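Local coordinates for enoyl-CoA hydratase/isomerase family protein (Pseudomonas syringae pv. tomato, PDB 3OT6), which probably acts on acyl-CoA thioesters as a crotonase-fold hydratase or isomerase, although its precise substrate and reaction remain unassigned, at residues A[27-32]-A[59-64]; A[93-98]-A[200-205]; A[140-145]-A[225-230]. All coordinates share one frame; numbering follows the deposited sequence.

Contact 1: residues A[27-32]-A[59-64]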
ATOM      1  N   ASN A  27      -1.315  -3.358  12.780  1.00 29.25           N
ATOM      2  CA  ASN A  27      -0.276  -3.310  11.779  1.00 26.81           C
ATOM      3  C   ASN A  27       0.233  -1.883  11.503  1.00 26.52           C
ATOM      4  O   ASN A  27       0.383  -1.485  10.349  1.00 27.18           O
ATOM      5  CB  ASN A  27      -0.753  -3.960  10.479  1.00 26.16           C
ATOM      6  CG  ASN A  27      -0.739  -5.495  10.525  1.00 25.20           C
ATOM      7  OD1 ASN A  27      -0.003  -6.098  11.287  1.00 24.03           O
ATOM      8  ND2 ASN A  27      -1.500  -6.125   9.629  1.00 25.26           N
ATOM      9  N   ALA A  28       0.522  -1.105  12.534  1.00 25.38           N
ATOM     10  CA  ALA A  28       1.054   0.226  12.286  1.00 25.14           C
ATOM     11  C   ALA A  28       2.303   0.157  11.399  1.00 25.62           C
ATOM     12  O   ALA A  28       3.067  -0.804  11.454  1.00 26.51           O
ATOM     13  CB  ALA A  28       1.348   0.949  13.608  1.00 24.98           C
ATOM     14  N   ILE A  29       2.512   1.180  10.581  1.00 25.34           N
ATOM     15  CA  ILE A  29       3.657   1.291   9.740  1.00 24.47           C
ATOM     16  C   ILE A  29       4.675   2.071  10.562  1.00 25.28           C
ATOM     17  O   ILE A  29       4.566   3.283  10.735  1.00 26.43           O
ATOM     18  CB  ILE A  29       3.308   2.002   8.400  1.00 23.75           C
ATOM     19  CG1 ILE A  29       2.083   1.367   7.732  1.00 24.39           C
ATOM     20  CG2 ILE A  29       4.501   2.016   7.433  1.00 22.88           C
ATOM     21  CD1 ILE A  29       2.163  -0.177   7.492  1.00 26.51           C
ATOM     22  N   SER A  30       5.656   1.355  11.094  1.00 26.03           N
ATOM     23  CA  SER A  30       6.714   1.952  11.908  1.00 26.59           C
ATOM     24  C   SER A  30       7.963   2.035  11.051  1.00 26.61           C
ATOM     25  O   SER A  30       7.951   1.541   9.925  1.00 26.27           O
ATOM     26  CB  SER A  30       6.986   1.071  13.111  1.00 26.21           C
ATOM     27  OG  SER A  30       7.403  -0.234  12.696  1.00 29.29           O
ATOM     28  N   PRO A  31       9.037   2.699  11.561  1.00 26.98           N
ATOM     29  CA  PRO A  31      10.345   2.632  10.833  1.00 25.99           C
ATOM     30  C   PRO A  31      10.872   1.202  10.573  1.00 25.64           C
ATOM     31  O   PRO A  31      11.355   0.912   9.477  1.00 26.01           O
ATOM     32  CB  PRO A  31      11.276   3.432  11.721  1.00 25.10           C
ATOM     33  CG  PRO A  31      10.338   4.514  12.328  1.00 25.67           C
ATOM     34  CD  PRO A  31       9.033   3.777  12.586  1.00 25.71           C
ATOM     35  N   ASP A  32      10.734   0.323  11.546  1.00 25.93           N
ATOM     36  CA  ASP A  32      11.137  -1.081  11.412  1.00 26.38           C
ATOM     37  C   ASP A  32      10.304  -1.787  10.353  1.00 25.60           C
ATOM     38  O   ASP A  32      10.841  -2.517   9.535  1.00 25.88           O
ATOM     39  CB  ASP A  32      10.917  -1.802  12.746  1.00 26.74           C
ATOM     40  CG  ASP A  32      11.943  -1.408  13.830  1.00 30.33           C
ATOM     41  OD1 ASP A  32      12.913  -0.655  13.571  1.00 25.34           O
ATOM     42  OD2 ASP A  32      11.733  -1.872  14.993  1.00 37.53           O
ATOM     43  N   ILE A  59      -7.370  -6.966   9.297  1.00 28.29           N
ATOM     44  CA  ILE A  59      -6.627  -5.714   9.127  1.00 26.61           C
ATOM     45  C   ILE A  59      -5.398  -5.766   8.163  1.00 26.93           C
ATOM     46  O   ILE A  59      -4.439  -6.546   8.392  1.00 26.99           O
ATOM     47  CB  ILE A  59      -6.206  -5.128  10.493  1.00 25.81           C
ATOM     48  CG1 ILE A  59      -5.531  -3.792  10.315  1.00 24.38           C
ATOM     49  CG2 ILE A  59      -5.281  -6.076  11.231  1.00 26.78           C
ATOM     50  CD1 ILE A  59      -6.305  -2.670  10.913  1.00 27.82           C
ATOM     51  N   LEU A  60      -5.411  -4.896   7.135  1.00 25.11           N
ATOM     52  CA  LEU A  60      -4.210  -4.610   6.340  1.00 23.11           C
ATOM     53  C   LEU A  60      -3.238  -3.736   7.136  1.00 23.12           C
ATOM     54  O   LEU A  60      -2.083  -4.174   7.465  1.00 23.46           O
ATOM     55  CB  LEU A  60      -4.532  -3.988   4.977  1.00 22.28           C
ATOM     56  CG  LEU A  60      -3.267  -3.593   4.163  1.00 21.59           C
ATOM     57  CD1 LEU A  60      -2.370  -4.816   3.966  1.00 16.71           C
ATOM     58  CD2 LEU A  60      -3.631  -2.918   2.788  1.00 13.36           C
ATOM     59  N   SER A  61      -3.682  -2.522   7.473  1.00 21.90           N
ATOM     60  CA  SER A  61      -2.891  -1.650   8.327  1.00 21.80           C
ATOM     61  C   SER A  61      -3.719  -0.434   8.671  1.00 22.99           C
ATOM     62  O   SER A  61      -4.468   0.050   7.830  1.00 24.31           O
ATOM     63  CB  SER A  61      -1.604  -1.221   7.655  1.00 20.76           C
ATOM     64  OG  SER A  61      -0.978  -0.226   8.404  1.00 22.74           O
ATOM     65  N   GLY A  62      -3.592   0.047   9.914  1.00 23.86           N
ATOM     66  CA  GLY A  62      -4.334   1.213  10.392  1.00 22.82           C
ATOM     67  C   GLY A  62      -3.509   2.460  10.129  1.00 23.93           C
ATOM     68  O   GLY A  62      -3.902   3.545  10.519  1.00 25.03           O
ATOM     69  N   GLY A  63      -2.346   2.319   9.483  1.00 23.95           N
ATOM     70  CA  GLY A  63      -1.568   3.489   9.097  1.00 23.54           C
ATOM     71  C   GLY A  63      -0.251   3.615   9.847  1.00 23.47           C
ATOM     72  O   GLY A  63       0.138   2.674  10.538  1.00 22.44           O
ATOM     73  N   TYR A  64       0.382   4.787   9.730  1.00 23.68           N
ATOM     74  CA  TYR A  64       1.677   5.063  10.321  1.00 25.57           C
ATOM     75  C   TYR A  64       1.567   4.929  11.810  1.00 27.87           C
ATOM     76  O   TYR A  64       0.491   5.189  12.397  1.00 26.43           O
ATOM     77  CB  TYR A  64       2.104   6.479   9.996  1.00 25.38           C
ATOM     78  CG  TYR A  64       2.718   6.697   8.629  1.00 23.72           C
ATOM     79  CD1 TYR A  64       3.827   5.967   8.228  1.00 23.26           C
ATOM     80  CD2 TYR A  64       2.205   7.656   7.743  1.00 22.46           C
ATOM     81  CE1 TYR A  64       4.426   6.164   6.978  1.00 21.36           C
ATOM     82  CE2 TYR A  64       2.780   7.861   6.485  1.00 21.40           C
ATOM     83  CZ  TYR A  64       3.923   7.109   6.131  1.00 24.34           C
ATOM     84  OH  TYR A  64       4.529   7.238   4.896  1.00 28.42           O
TER
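Ser61 OG donates to Asn27 O at 2.7 Å, reaching it from above the carbonyl plane, the first of three hydrogen bonds between residues 27-32 and 59-64. With its hydroxyl anti to the backbone N (chi1 171°), Ser61 can also accept from Gly63 N, and this second bond makes an ST turn. The one hydroxyl therefore links the opposing chain to its own turn. Further back, the amide of Asn27 holds on at both ends. Asn27 ND2 gives a moderately bent bond of 3.0 Å to Leu60 O, with that oxygen tilted out of the amide plane, while OD1 accepts from the backbone N of Asn23. The rotation of the group is thereby settled. Third, Ile29 N donates to Gly63 O at 2.8 Å, part of a single beta bridge between Ile29 and Tyr64.

CH...O contacts reinforce the backbone pairing. Ala28 CA lies 3.1 Å from the same Gly63 O, and Tyr64 CA approaches Ile29 O at 3.4 Å; that carbonyl oxygen also meets the edge of the tyrosine ring, near its plane.

The apolar contact is made by Ile29 CB, 4.0 Å from Tyr64 CD1, and CG2 borders the same side of the ring. On the other branch, Ile29 CD1 lies close against the hydroxyl Ser61 OG, at 3.3 Å.

In crotonase relatives a backbone N-H of this glycine-rich loop lines the oxyanion hole, and the position of Tyr64 N is consistent with that role. The contact ties the loop between strand 58-59 and helix 66-71 to the lead-in of helix 31-46, where Ser30 is the N-cap. Tyr64 continues onto Leu79 and Val80 of helix 73-91, Ile29 meets Lys108 of helix 108-113, and Leu60 packs against Leu113 of that helix.

Contact 2: residues A[93-98]-A[200-205]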
ATOM      1  N   HIS A  93       8.166  -1.426  -8.854  1.00 21.77           N
ATOM      2  CA  HIS A  93       8.673  -2.739  -8.671  1.00 21.82           C
ATOM      3  C   HIS A  93       8.718  -3.533  -9.993  1.00 21.42           C
ATOM      4  O   HIS A  93       7.749  -3.558 -10.741  1.00 21.45           O
ATOM      5  CB  HIS A  93       7.817  -3.458  -7.626  1.00 21.50           C
ATOM      6  CG  HIS A  93       8.430  -4.721  -7.107  1.00 21.24           C
ATOM      7  ND1 HIS A  93       9.596  -4.720  -6.359  1.00 20.36           N
ATOM      8  CD2 HIS A  93       8.067  -6.024  -7.260  1.00 18.53           C
ATOM      9  CE1 HIS A  93       9.899  -5.965  -6.031  1.00 18.93           C
ATOM     10  NE2 HIS A  93       8.998  -6.778  -6.576  1.00 20.28           N
ATOM     11  N   PRO A  94       9.789  -4.285 -10.226  1.00 21.08           N
ATOM     12  CA  PRO A  94       9.916  -4.938 -11.538  1.00 21.37           C
ATOM     13  C   PRO A  94       8.954  -6.098 -11.828  1.00 21.74           C
ATOM     14  O   PRO A  94       8.806  -6.491 -12.990  1.00 21.46           O
ATOM     15  CB  PRO A  94      11.387  -5.338 -11.609  1.00 22.03           C
ATOM     16  CG  PRO A  94      11.883  -5.384 -10.204  1.00 22.99           C
ATOM     17  CD  PRO A  94      10.990  -4.410  -9.396  1.00 22.22           C
ATOM     18  N   PHE A  95       8.247  -6.581 -10.813  1.00 21.28           N
ATOM     19  CA  PHE A  95       7.250  -7.646 -10.981  1.00 21.94           C
ATOM     20  C   PHE A  95       5.922  -7.159 -10.346  1.00 22.65           C
ATOM     21  O   PHE A  95       5.928  -6.202  -9.546  1.00 23.63           O
ATOM     22  CB  PHE A  95       7.736  -8.988 -10.340  1.00 21.52           C
ATOM     23  CG  PHE A  95       9.059  -9.396 -10.820  1.00 21.44           C
ATOM     24  CD1 PHE A  95       9.173 -10.198 -11.949  1.00 22.00           C
ATOM     25  CD2 PHE A  95      10.215  -8.910 -10.211  1.00 22.54           C
ATOM     26  CE1 PHE A  95      10.412 -10.527 -12.452  1.00 19.45           C
ATOM     27  CE2 PHE A  95      11.461  -9.219 -10.714  1.00 22.65           C
ATOM     28  CZ  PHE A  95      11.557 -10.014 -11.855  1.00 23.34           C
ATOM     29  N   PRO A  96       4.799  -7.808 -10.701  1.00 21.99           N
ATOM     30  CA  PRO A  96       3.509  -7.357 -10.264  1.00 22.06           C
ATOM     31  C   PRO A  96       3.375  -7.413  -8.737  1.00 22.94           C
ATOM     32  O   PRO A  96       3.817  -8.383  -8.122  1.00 25.45           O
ATOM     33  CB  PRO A  96       2.553  -8.359 -10.953  1.00 20.93           C
ATOM     34  CG  PRO A  96       3.303  -8.737 -12.265  1.00 20.56           C
ATOM     35  CD  PRO A  96       4.685  -8.914 -11.685  1.00 22.62           C
ATOM     36  N   ILE A  97       2.803  -6.372  -8.130  1.00 22.93           N
ATOM     37  CA  ILE A  97       2.430  -6.401  -6.728  1.00 22.26           C
ATOM     38  C   ILE A  97       0.899  -6.452  -6.535  1.00 22.17           C
ATOM     39  O   ILE A  97       0.138  -5.578  -7.036  1.00 22.96           O
ATOM     40  CB  ILE A  97       3.056  -5.251  -5.954  1.00 22.59           C
ATOM     41  CG1 ILE A  97       4.580  -5.292  -6.104  1.00 21.51           C
ATOM     42  CG2 ILE A  97       2.717  -5.372  -4.438  1.00 22.17           C
ATOM     43  CD1 ILE A  97       5.300  -4.165  -5.370  1.00 19.65           C
ATOM     44  N   ILE A  98       0.458  -7.514  -5.846  1.00 21.26           N
ATOM     45  CA  ILE A  98      -0.923  -7.701  -5.435  1.00 19.91           C
ATOM     46  C   ILE A  98      -1.005  -7.308  -3.982  1.00 20.54           C
ATOM     47  O   ILE A  98      -0.135  -7.660  -3.158  1.00 20.89           O
ATOM     48  CB  ILE A  98      -1.369  -9.159  -5.599  1.00 19.64           C
ATOM     49  CG1 ILE A  98      -1.141  -9.628  -7.032  1.00 18.22           C
ATOM     50  CG2 ILE A  98      -2.843  -9.340  -5.278  1.00 17.52           C
ATOM     51  CD1 ILE A  98      -1.419 -11.203  -7.260  1.00 16.55           C
ATOM     52  N   ILE A 200       1.988 -13.095 -18.333  1.00 33.83           N
ATOM     53  CA  ILE A 200       2.508 -11.937 -19.054  1.00 32.89           C
ATOM     54  C   ILE A 200       4.026 -11.894 -19.084  1.00 32.42           C
ATOM     55  O   ILE A 200       4.717 -12.526 -18.284  1.00 33.61           O
ATOM     56  CB  ILE A 200       1.923 -10.561 -18.519  1.00 32.79           C
ATOM     57  CG1 ILE A 200       2.552 -10.185 -17.168  1.00 32.52           C
ATOM     58  CG2 ILE A 200       0.409 -10.626 -18.456  1.00 31.18           C
ATOM     59  CD1 ILE A 200       2.054  -8.929 -16.538  1.00 27.89           C
ATOM     60  N   ASN A 201       4.546 -11.102 -19.986  1.00 30.78           N
ATOM     61  CA  ASN A 201       5.950 -11.026 -20.133  1.00 29.61           C
ATOM     62  C   ASN A 201       6.525  -9.998 -19.139  1.00 29.49           C
ATOM     63  O   ASN A 201       6.182  -8.812 -19.158  1.00 27.93           O
ATOM     64  CB  ASN A 201       6.262 -10.709 -21.613  1.00 29.70           C
ATOM     65  CG  ASN A 201       7.726 -10.526 -21.850  1.00 28.80           C
ATOM     66  OD1 ASN A 201       8.286  -9.455 -21.601  1.00 30.53           O
ATOM     67  ND2 ASN A 201       8.379 -11.590 -22.231  1.00 27.30           N
HETATM   68  N   MSE A 202       7.397 -10.479 -18.259  1.00 30.35           N
HETATM   69  CA  MSE A 202       7.834  -9.743 -17.088  1.00 30.54           C
HETATM   70  C   MSE A 202       8.645  -8.541 -17.533  1.00 30.78           C
HETATM   71  O   MSE A 202       8.588  -7.446 -16.930  1.00 30.71           O
HETATM   72  CB  MSE A 202       8.668 -10.657 -16.171  1.00 30.67           C
HETATM   73  CG  MSE A 202       7.792 -11.646 -15.337  1.00 33.59           C
HETATM   74 SE   MSE A 202       6.155 -10.769 -14.549  1.00 36.54          SE
HETATM   75  CE  MSE A 202       4.872 -12.229 -14.677  1.00 34.19           C
ATOM     76  N   ASN A 203       9.427  -8.739 -18.588  1.00 29.68           N
ATOM     77  CA  ASN A 203      10.272  -7.649 -19.059  1.00 28.85           C
ATOM     78  C   ASN A 203       9.431  -6.518 -19.660  1.00 27.17           C
ATOM     79  O   ASN A 203       9.609  -5.362 -19.302  1.00 27.49           O
ATOM     80  CB  ASN A 203      11.284  -8.140 -20.077  1.00 29.58           C
ATOM     81  CG  ASN A 203      12.093  -7.007 -20.629  1.00 33.46           C
ATOM     82  OD1 ASN A 203      13.005  -6.529 -19.953  1.00 39.27           O
ATOM     83  ND2 ASN A 203      11.746  -6.529 -21.858  1.00 33.22           N
ATOM     84  N   ALA A 204       8.497  -6.864 -20.543  1.00 23.70           N
ATOM     85  CA  ALA A 204       7.523  -5.907 -21.031  1.00 22.32           C
ATOM     86  C   ALA A 204       6.688  -5.261 -19.898  1.00 22.03           C
ATOM     87  O   ALA A 204       6.367  -4.079 -19.976  1.00 21.82           O
ATOM     88  CB  ALA A 204       6.604  -6.542 -22.124  1.00 21.30           C
ATOM     89  N   HIS A 205       6.352  -6.024 -18.852  1.00 21.72           N
ATOM     90  CA  HIS A 205       5.654  -5.489 -17.699  1.00 21.14           C
ATOM     91  C   HIS A 205       6.489  -4.399 -17.010  1.00 22.30           C
ATOM     92  O   HIS A 205       5.965  -3.293 -16.774  1.00 24.07           O
ATOM     93  CB  HIS A 205       5.356  -6.614 -16.752  1.00 20.80           C
ATOM     94  CG  HIS A 205       4.725  -6.188 -15.479  1.00 20.91           C
ATOM     95  ND1 HIS A 205       3.366  -5.929 -15.370  1.00 22.09           N
ATOM     96  CD2 HIS A 205       5.245  -6.044 -14.235  1.00 18.71           C
ATOM     97  CE1 HIS A 205       3.086  -5.630 -14.112  1.00 19.38           C
ATOM     98  NE2 HIS A 205       4.202  -5.698 -13.403  1.00 17.16           N
TER
HETATM   99  O   HOH W   1      10.402  -7.913 -14.917  1.00 21.74           O
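His205 turns its CG anti to the backbone N (chi1 176°), which carries the imidazole out from the start of helix 202-230 to lie against Pro96. Met202, one helical turn earlier, bends at chi2 (-43°), and its selenium comes to rest against both Pro96 CD and the edge of the Phe95 ring. The residue is a selenomethionine, SE replacing the natural sulfur.

Pro96 is the piece that both groups touch. Pro96 CG sits over one face of the His205 ring, 3.7 Å from the centroid and displaced toward the NE2 side, a CH-pi contact whose closest pair is CG to NE2 at 3.4 Å. Pro96 CD meets Met202 SE at 3.7 Å. Ile200 CD1 adds a looser apolar touch to Pro96 CG.

Phe95 presents an edge rather than a face. Met202 CG lies near the plane of that ring, 3.9 Å from Phe95 CD1, and the selenium stands 5.4 Å from the ring centroid, 77° off its normal, a Met-aromatic contact of the edge type. The carbonyl oxygen of Pro94 comes to the edge of the imidazole, in its plane, 3.8 Å from His205 CD2.

A water bridges the backbones: it donates to Pro94 O and, weakly, to Met202 O. Lys209 NZ donates to His93 O and makes weak hydrogen bonds with Phe95 O and His205 NE2. The helix start is shaped by Asn201 at the N-cap, whose OD1 accepts an almost straight 2.8 Å bond from Ala204 N.

No direct hydrogen bond crosses between the two segments. The lead-in to strand 97-100 is thus held to the helix by ring, selenium and aliphatic packing, with water and the lysine ammonium serving the backbone carbonyls.

Contact 3: residues A[140-145]-A[225-230]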
ATOM      1  N   HIS A 140      -0.196  15.168   3.169  1.00 21.08           N
ATOM      2  CA  HIS A 140       1.059  15.424   2.511  1.00 21.93           C
ATOM      3  C   HIS A 140       0.943  15.282   0.992  1.00 22.26           C
ATOM      4  O   HIS A 140       0.054  14.599   0.482  1.00 23.18           O
ATOM      5  CB  HIS A 140       2.149  14.500   3.092  1.00 22.42           C
ATOM      6  CG  HIS A 140       1.845  13.024   3.017  1.00 22.89           C
ATOM      7  ND1 HIS A 140       0.621  12.481   3.346  1.00 24.78           N
ATOM      8  CD2 HIS A 140       2.639  11.970   2.707  1.00 23.71           C
ATOM      9  CE1 HIS A 140       0.671  11.164   3.243  1.00 21.09           C
ATOM     10  NE2 HIS A 140       1.884  10.830   2.842  1.00 19.86           N
ATOM     11  N   HIS A 141       1.830  15.942   0.259  1.00 21.99           N
ATOM     12  CA  HIS A 141       1.843  15.822  -1.186  1.00 21.44           C
ATOM     13  C   HIS A 141       1.887  14.373  -1.700  1.00 21.43           C
ATOM     14  O   HIS A 141       1.094  13.999  -2.558  1.00 22.80           O
ATOM     15  CB  HIS A 141       2.939  16.674  -1.804  1.00 21.26           C
ATOM     16  CG  HIS A 141       2.650  18.132  -1.784  1.00 22.54           C
ATOM     17  ND1 HIS A 141       1.631  18.702  -2.524  1.00 24.79           N
ATOM     18  CD2 HIS A 141       3.230  19.150  -1.100  1.00 22.58           C
ATOM     19  CE1 HIS A 141       1.622  20.011  -2.322  1.00 23.39           C
ATOM     20  NE2 HIS A 141       2.582  20.307  -1.467  1.00 20.15           N
ATOM     21  N   ALA A 142       2.772  13.550  -1.171  1.00 21.28           N
ATOM     22  CA  ALA A 142       2.855  12.175  -1.611  1.00 20.60           C
ATOM     23  C   ALA A 142       1.494  11.475  -1.561  1.00 20.38           C
ATOM     24  O   ALA A 142       1.106  10.810  -2.527  1.00 20.72           O
ATOM     25  CB  ALA A 142       3.889  11.413  -0.792  1.00 20.74           C
ATOM     26  N   GLY A 143       0.755  11.618  -0.454  1.00 19.95           N
ATOM     27  CA  GLY A 143      -0.500  10.921  -0.309  1.00 17.48           C
ATOM     28  C   GLY A 143      -1.530  11.506  -1.269  1.00 19.10           C
ATOM     29  O   GLY A 143      -2.341  10.786  -1.900  1.00 19.58           O
ATOM     30  N   ILE A 144      -1.542  12.822  -1.394  1.00 19.57           N
ATOM     31  CA  ILE A 144      -2.504  13.447  -2.288  1.00 20.44           C
ATOM     32  C   ILE A 144      -2.288  12.839  -3.660  1.00 21.51           C
ATOM     33  O   ILE A 144      -3.244  12.419  -4.319  1.00 21.44           O
ATOM     34  CB  ILE A 144      -2.274  14.949  -2.368  1.00 21.19           C
ATOM     35  CG1 ILE A 144      -2.753  15.631  -1.049  1.00 20.97           C
ATOM     36  CG2 ILE A 144      -2.893  15.480  -3.642  1.00 17.36           C
ATOM     37  CD1 ILE A 144      -2.263  17.068  -0.857  1.00 22.05           C
ATOM     38  N   GLU A 145      -1.013  12.767  -4.050  1.00 21.51           N
ATOM     39  CA  GLU A 145      -0.625  12.355  -5.391  1.00 22.08           C
ATOM     40  C   GLU A 145      -0.828  10.841  -5.656  1.00 21.50           C
ATOM     41  O   GLU A 145      -1.258  10.455  -6.764  1.00 21.34           O
ATOM     42  CB  GLU A 145       0.800  12.838  -5.728  1.00 23.29           C
ATOM     43  CG  GLU A 145       0.947  14.409  -5.890  1.00 24.21           C
ATOM     44  CD  GLU A 145      -0.171  15.063  -6.732  1.00 30.52           C
ATOM     45  OE1 GLU A 145      -0.644  14.435  -7.697  1.00 29.89           O
ATOM     46  OE2 GLU A 145      -0.612  16.219  -6.412  1.00 34.95           O
ATOM     47  N   GLU A 225      10.288  15.249  -1.302  1.00 31.76           N
ATOM     48  CA  GLU A 225      11.166  16.352  -0.922  1.00 34.58           C
ATOM     49  C   GLU A 225      10.413  17.556  -0.393  1.00 33.54           C
ATOM     50  O   GLU A 225      10.766  18.068   0.633  1.00 33.82           O
ATOM     51  CB  GLU A 225      12.080  16.763  -2.085  1.00 35.97           C
ATOM     52  CG  GLU A 225      13.540  16.751  -1.612  1.00 44.35           C
ATOM     53  CD  GLU A 225      13.997  15.330  -1.154  1.00 53.47           C
ATOM     54  OE1 GLU A 225      14.262  15.137   0.085  1.00 56.66           O
ATOM     55  OE2 GLU A 225      14.046  14.412  -2.035  1.00 55.14           O
ATOM     56  N   GLN A 226       9.368  17.981  -1.095  1.00 33.24           N
ATOM     57  CA  GLN A 226       8.460  18.975  -0.580  1.00 33.63           C
ATOM     58  C   GLN A 226       7.876  18.640   0.794  1.00 31.70           C
ATOM     59  O   GLN A 226       7.660  19.535   1.569  1.00 30.40           O
ATOM     60  CB  GLN A 226       7.334  19.233  -1.573  1.00 34.10           C
ATOM     61  CG  GLN A 226       7.689  20.307  -2.546  1.00 43.39           C
ATOM     62  CD  GLN A 226       7.787  21.705  -1.838  1.00 54.39           C
ATOM     63  OE1 GLN A 226       6.773  22.265  -1.310  1.00 56.36           O
ATOM     64  NE2 GLN A 226       9.013  22.253  -1.809  1.00 55.04           N
ATOM     65  N   ASP A 227       7.601  17.370   1.065  1.00 30.99           N
ATOM     66  CA  ASP A 227       6.963  16.957   2.283  1.00 31.80           C
ATOM     67  C   ASP A 227       7.958  17.015   3.429  1.00 33.37           C
ATOM     68  O   ASP A 227       7.598  17.408   4.535  1.00 32.76           O
ATOM     69  CB  ASP A 227       6.360  15.539   2.159  1.00 31.76           C
ATOM     70  CG  ASP A 227       5.025  15.510   1.388  1.00 31.43           C
ATOM     71  OD1 ASP A 227       4.354  16.559   1.301  1.00 32.60           O
ATOM     72  OD2 ASP A 227       4.629  14.437   0.872  1.00 26.73           O
ATOM     73  N   ARG A 228       9.203  16.606   3.172  1.00 35.67           N
ATOM     74  CA  ARG A 228      10.321  16.839   4.098  1.00 37.88           C
ATOM     75  C   ARG A 228      10.413  18.288   4.539  1.00 38.47           C
ATOM     76  O   ARG A 228      10.354  18.592   5.722  1.00 38.98           O
ATOM     77  CB  ARG A 228      11.636  16.490   3.432  1.00 37.93           C
ATOM     78  CG  ARG A 228      12.109  15.129   3.720  1.00 41.51           C
ATOM     79  CD  ARG A 228      13.612  14.998   3.399  1.00 49.64           C
ATOM     80  NE  ARG A 228      13.870  13.736   2.683  1.00 54.12           N
ATOM     81  CZ  ARG A 228      14.087  12.556   3.282  1.00 57.00           C
ATOM     82  NH1 ARG A 228      14.089  12.476   4.634  1.00 55.17           N
ATOM     83  NH2 ARG A 228      14.292  11.453   2.532  1.00 56.83           N
ATOM     84  N   GLN A 229      10.598  19.172   3.577  1.00 39.95           N
ATOM     85  CA  GLN A 229      10.713  20.598   3.859  1.00 42.44           C
ATOM     86  C   GLN A 229       9.423  21.201   4.464  1.00 42.48           C
ATOM     87  O   GLN A 229       9.497  21.920   5.444  1.00 43.28           O
ATOM     88  CB  GLN A 229      11.125  21.365   2.590  1.00 42.82           C
ATOM     89  CG  GLN A 229      12.391  20.794   1.849  1.00 47.22           C
ATOM     90  CD  GLN A 229      12.547  21.357   0.396  1.00 53.75           C
ATOM     91  OE1 GLN A 229      12.400  22.572   0.176  1.00 56.63           O
ATOM     92  NE2 GLN A 229      12.848  20.470  -0.591  1.00 53.12           N
ATOM     93  N   HIS A 230       8.247  20.903   3.908  1.00 42.16           N
ATOM     94  CA  HIS A 230       7.029  21.633   4.300  1.00 41.86           C
ATOM     95  C   HIS A 230       5.775  20.907   4.804  1.00 40.04           C
ATOM     96  O   HIS A 230       4.775  21.547   4.984  1.00 40.06           O
ATOM     97  CB  HIS A 230       6.641  22.655   3.224  1.00 42.69           C
ATOM     98  CG  HIS A 230       7.701  23.691   2.985  1.00 49.07           C
ATOM     99  ND1 HIS A 230       8.109  24.580   3.967  1.00 53.53           N
ATOM    100  CD2 HIS A 230       8.460  23.958   1.889  1.00 52.14           C
ATOM    101  CE1 HIS A 230       9.064  25.357   3.475  1.00 57.29           C
ATOM    102  NE2 HIS A 230       9.297  24.998   2.219  1.00 56.09           N
TER
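Asp227 OD1 accepts from His141 N at 2.8 Å, the shortest polar bond between the two helices, and its partner oxygen, Asp227 OD2, takes Ala142 N at 2.9 Å. Both oxygens use their syn lone pairs, so the carboxylate receives two consecutive N-H groups side by side. The second bond is nearly straight (177°), the first noticeably bent (141°). With CG anti to its carbonyl carbon (chi1 -78°), Asp227 reaches out from one helix to the N-terminal end of the other. An acid set against the first turn of a helix satisfies amides that lack an intrahelical acceptor, and the helix dipole would probably stabilise its negative charge.

The neighbours of the carboxylate are histidines. His140 CB is 3.3 Å from Asp227 OD2, and the imidazole has that oxygen at its edge. This ring turns back over its own helix, one face lying on Gly143 N. His141 flanks the other oxygen: His141 CB stands 3.4 Å from Asp227 OD1. The planes of its imidazole and the carboxylate are nearly parallel, but the oxygen meets the ring obliquely and the two do not stack. Neither imidazole bonds to the acid. His141 CD2 also brushes Gln226 CB at 4.1 Å, the two side chains running alongside each other in the same direction. Ala142 CB also touches the acid, 3.5 Å from Asp227 OD2.

The joined elements are the start of helix 141-150, where His140 is the N-cap residue, and the last turns of the long helix 202-230. Their local axes approach to 9.9 Å and run roughly antiparallel. Helix 73-91 borders both: His140 packs on Val80, Ala142 on Ser84, and Arg228 on Ile77 and Ala81. Farther down the pair, His141 rests on Ala223 and Glu145 on Thr219.

How the contacts relate
Contacts 2 and 3 sit near the two ends of helix 202-230, their centres 27 Å apart: one secures its first turn to the lead-in of strand 97-100, the other its last turns to helix 141-150. Contact 1 lies across the chain's centre from contact 2, centre to centre 26 Å. It comes closer to contact 3, with nearest atoms about 5 Å apart, and there Tyr64 and His140 both pack on Val80 of helix 73-91. A bound methylpentanediol lies about 4 Å from Tyr64, and one lies about 3 Å from His140; such solvent molecules often mark pockets, here possibly the acyl-CoA site.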